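PDB 3ESL: checkpoint serine/threonine-protein kinase BUB1 from Saccharomyces cerevisiae, which phosphorylates proteins such as BUB3 on serine and threonine and works in the spindle assembly checkpoint, delaying anaphase until chromosomes are bioriented. Local coordinates for residues 95-99 with 124-130. Numbering follows the deposited sequence.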
ATOM      1  N   PHE A  95      -7.768  -2.833  11.318  1.00 26.51           N
ATOM      2  CA  PHE A  95      -8.623  -2.543  10.169  1.00 25.64           C
ATOM      3  C   PHE A  95      -8.731  -1.043   9.895  1.00 26.34           C
ATOM      4  O   PHE A  95      -8.622  -0.609   8.753  1.00 23.17           O
ATOM      5  CB  PHE A  95     -10.039  -3.117  10.321  1.00 26.83           C
ATOM      6  CG  PHE A  95     -11.000  -2.602   9.284  1.00 25.28           C
ATOM      7  CD1 PHE A  95     -11.023  -3.155   8.002  1.00 26.08           C
ATOM      8  CD2 PHE A  95     -11.833  -1.518   9.557  1.00 24.87           C
ATOM      9  CE1 PHE A  95     -11.889  -2.661   7.027  1.00 26.32           C
ATOM     10  CE2 PHE A  95     -12.704  -1.020   8.593  1.00 26.36           C
ATOM     11  CZ  PHE A  95     -12.732  -1.591   7.318  1.00 26.91           C
ATOM     12  N   HIS A  96      -8.960  -0.258  10.946  1.00 24.68           N
ATOM     13  CA  HIS A  96      -9.192   1.165  10.735  1.00 24.98           C
ATOM     14  C   HIS A  96      -7.991   1.888  10.139  1.00 25.37           C
ATOM     15  O   HIS A  96      -8.153   2.714   9.247  1.00 24.41           O
ATOM     16  CB  HIS A  96      -9.703   1.846  11.999  1.00 31.40           C
ATOM     17  CG  HIS A  96     -11.129   1.519  12.293  1.00 34.02           C
ATOM     18  ND1 HIS A  96     -12.168   1.966  11.505  1.00 36.21           N
ATOM     19  CD2 HIS A  96     -11.691   0.764  13.266  1.00 40.10           C
ATOM     20  CE1 HIS A  96     -13.310   1.510  11.988  1.00 38.00           C
ATOM     21  NE2 HIS A  96     -13.049   0.780  13.057  1.00 38.40           N
ATOM     22  N   GLU A  97      -6.803   1.566  10.626  1.00 21.82           N
ATOM     23  CA  GLU A  97      -5.591   2.168  10.074  1.00 23.83           C
ATOM     24  C   GLU A  97      -5.313   1.646   8.673  1.00 23.24           C
ATOM     25  O   GLU A  97      -4.894   2.412   7.815  1.00 19.54           O
ATOM     26  CB  GLU A  97      -4.399   1.972  11.007  1.00 23.91           C
ATOM     27  CG  GLU A  97      -4.497   2.894  12.230  1.00 31.15           C
ATOM     28  CD  GLU A  97      -4.625   4.361  11.835  1.00 35.83           C
ATOM     29  OE1 GLU A  97      -3.716   4.861  11.142  1.00 31.97           O
ATOM     30  OE2 GLU A  97      -5.642   5.011  12.193  1.00 41.10           O
ATOM     31  N   SER A  98      -5.573   0.356   8.443  1.00 21.15           N
ATOM     32  CA  SER A  98      -5.481  -0.194   7.066  1.00 21.01           C
ATOM     33  C   SER A  98      -6.425   0.527   6.107  1.00 20.13           C
ATOM     34  O   SER A  98      -5.998   1.009   5.048  1.00 19.62           O
ATOM     35  CB  SER A  98      -5.752  -1.711   7.028  1.00 19.83           C
ATOM     36  OG  SER A  98      -4.712  -2.426   7.677  1.00 20.97           O
ATOM     37  N   GLU A  99      -7.702   0.607   6.478  1.00 18.02           N
ATOM     38  CA  GLU A  99      -8.686   1.267   5.633  1.00 20.79           C
ATOM     39  C   GLU A  99      -8.335   2.752   5.447  1.00 20.08           C
ATOM     40  O   GLU A  99      -8.456   3.289   4.346  1.00 20.63           O
ATOM     41  CB  GLU A  99     -10.106   1.117   6.192  1.00 21.17           C
ATOM     42  CG  GLU A  99     -11.135   1.660   5.227  1.00 23.39           C
ATOM     43  CD  GLU A  99     -12.549   1.661   5.763  1.00 32.30           C
ATOM     44  OE1 GLU A  99     -12.763   2.125   6.900  1.00 31.02           O
ATOM     45  OE2 GLU A  99     -13.448   1.207   5.020  1.00 36.31           O
ATOM     46  N   LEU A 124      -9.550  -6.126   1.600  1.00 21.71           N
ATOM     47  CA  LEU A 124      -9.636  -5.644   2.985  1.00 22.68           C
ATOM     48  C   LEU A 124     -11.100  -5.561   3.439  1.00 22.78           C
ATOM     49  O   LEU A 124     -11.450  -6.049   4.527  1.00 26.12           O
ATOM     50  CB  LEU A 124      -8.933  -4.280   3.139  1.00 21.42           C
ATOM     51  CG  LEU A 124      -8.967  -3.683   4.550  1.00 26.54           C
ATOM     52  CD1 LEU A 124      -7.950  -4.341   5.448  1.00 28.41           C
ATOM     53  CD2 LEU A 124      -8.745  -2.175   4.504  1.00 25.61           C
ATOM     54  N   LEU A 125     -11.944  -4.945   2.613  1.00 21.32           N
ATOM     55  CA  LEU A 125     -13.350  -4.770   2.944  1.00 24.10           C
ATOM     56  C   LEU A 125     -14.042  -6.127   3.004  1.00 26.56           C
ATOM     57  O   LEU A 125     -14.867  -6.354   3.886  1.00 27.60           O
ATOM     58  CB  LEU A 125     -14.052  -3.877   1.932  1.00 25.46           C
ATOM     59  CG  LEU A 125     -13.594  -2.418   1.861  1.00 25.83           C
ATOM     60  CD1 LEU A 125     -14.464  -1.640   0.885  1.00 30.04           C
ATOM     61  CD2 LEU A 125     -13.605  -1.779   3.257  1.00 29.28           C
ATOM     62  N   GLU A 126     -13.689  -7.016   2.074  1.00 25.20           N
ATOM     63  CA  GLU A 126     -14.262  -8.377   2.067  1.00 29.08           C
ATOM     64  C   GLU A 126     -13.993  -9.119   3.380  1.00 30.67           C
ATOM     65  O   GLU A 126     -14.931  -9.659   4.006  1.00 32.07           O
ATOM     66  CB  GLU A 126     -13.753  -9.183   0.860  1.00 29.67           C
ATOM     67  CG  GLU A 126     -14.069 -10.686   0.970  1.00 30.96           C
ATOM     68  CD  GLU A 126     -13.605 -11.505  -0.218  1.00 32.72           C
ATOM     69  OE1 GLU A 126     -12.824 -11.001  -1.066  1.00 31.51           O
ATOM     70  OE2 GLU A 126     -14.037 -12.677  -0.304  1.00 32.96           O
ATOM     71  N   ASN A 127     -12.731  -9.147   3.793  1.00 27.29           N
ATOM     72  CA  ASN A 127     -12.323  -9.783   5.046  1.00 33.21           C
ATOM     73  C   ASN A 127     -12.998  -9.153   6.266  1.00 32.39           C
ATOM     74  O   ASN A 127     -13.290  -9.848   7.248  1.00 33.14           O
ATOM     75  CB  ASN A 127     -10.802  -9.776   5.203  1.00 32.21           C
ATOM     76  CG  ASN A 127     -10.098 -10.655   4.172  1.00 35.82           C
ATOM     77  OD1 ASN A 127     -10.675 -11.608   3.650  1.00 38.68           O
ATOM     78  ND2 ASN A 127      -8.844 -10.338   3.887  1.00 36.14           N
ATOM     79  N   ALA A 128     -13.261  -7.850   6.186  1.00 29.03           N
ATOM     80  CA  ALA A 128     -13.967  -7.135   7.253  1.00 28.99           C
ATOM     81  C   ALA A 128     -15.475  -7.312   7.137  1.00 29.43           C
ATOM     82  O   ALA A 128     -16.230  -6.710   7.896  1.00 29.30           O
ATOM     83  CB  ALA A 128     -13.622  -5.653   7.237  1.00 27.51           C
ATOM     84  N   GLN A 129     -15.906  -8.120   6.168  1.00 30.34           N
ATOM     85  CA  GLN A 129     -17.323  -8.420   5.951  1.00 30.27           C
ATOM     86  C   GLN A 129     -18.167  -7.228   5.481  1.00 31.30           C
ATOM     87  O   GLN A 129     -19.379  -7.182   5.699  1.00 32.50           O
ATOM     88  CB  GLN A 129     -17.947  -9.116   7.185  1.00 30.93           C
ATOM     89  CG  GLN A 129     -17.089 -10.209   7.781  1.00 29.10           C
ATOM     90  CD  GLN A 129     -16.624  -9.868   9.172  1.00 27.84           C
ATOM     91  OE1 GLN A 129     -17.443  -9.663  10.070  1.00 29.13           O
ATOM     92  NE2 GLN A 129     -15.314  -9.844   9.377  1.00 30.76           N
ATOM     93  N   PHE A 130     -17.524  -6.248   4.838  1.00 27.35           N
ATOM     94  CA  PHE A 130     -18.256  -5.237   4.101  1.00 27.00           C
ATOM     95  C   PHE A 130     -18.436  -5.799   2.697  1.00 30.01           C
ATOM     96  O   PHE A 130     -17.835  -5.321   1.730  1.00 28.50           O
ATOM     97  CB  PHE A 130     -17.509  -3.887   4.072  1.00 25.33           C
ATOM     98  CG  PHE A 130     -17.471  -3.175   5.403  1.00 26.19           C
ATOM     99  CD1 PHE A 130     -18.606  -2.529   5.903  1.00 29.42           C
ATOM    100  CD2 PHE A 130     -16.301  -3.149   6.157  1.00 26.88           C
ATOM    101  CE1 PHE A 130     -18.562  -1.861   7.140  1.00 28.38           C
ATOM    102  CE2 PHE A 130     -16.247  -2.489   7.383  1.00 25.69           C
ATOM    103  CZ  PHE A 130     -17.374  -1.845   7.875  1.00 27.18           C
TER
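The Phe95 ring reaches from the start of helix 95-108 to the end of helix 115-127, its CD1/CE1 side meeting Ala128 CB and Leu124 CG and its CZ/CE2 corner meeting Phe130. Leu125 CD2 lies at its edge, near the ring plane, while Ala128 CB comes in obliquely, 3.5 Å from Phe95 CE1. On one face sits CB of Glu99, a turn further along the same helix, offset toward the rim. The Phe130 ring runs roughly parallel to that of Phe95, with 29° between the planes, but is slid so far that the two scarcely overlap; they touch where Phe95 CZ comes within 3.6 Å of Phe130 CE2. With CG anti to the backbone N (chi1 169°), Phe95 turns its ring toward helix 115-127 although its CB does not head straight for it.

Leu124 packs beside it: CG lies 4.0 Å from Phe95 CE1, CD1 meets Ser98 CB, and CD2 presses against the backbone at Glu99, 3.6 Å from its N. Glu99, extended beyond CG, brings OE2 to 3.5 Å from Leu125 CD2. That buried carboxylate oxygen forms a salt bridge with Arg185 of helix 177-186, and the same arginine makes a cation-pi contact with Phe130.

No hydrogen bond crosses the interface. Positive phi at Gln129, with Phe130 N bonded to Leu125 O and Gln129 N to Glu126 O, closes helix 115-127 in a Schellman motif, and Phe130 is the N-cap residue of helix 131-143. With Phe95 nearest Ala128 and Glu99 nearest Leu124, the successive helices pack antiparallel, as in TPR folds, within BUB1's all-helical N-terminal domain.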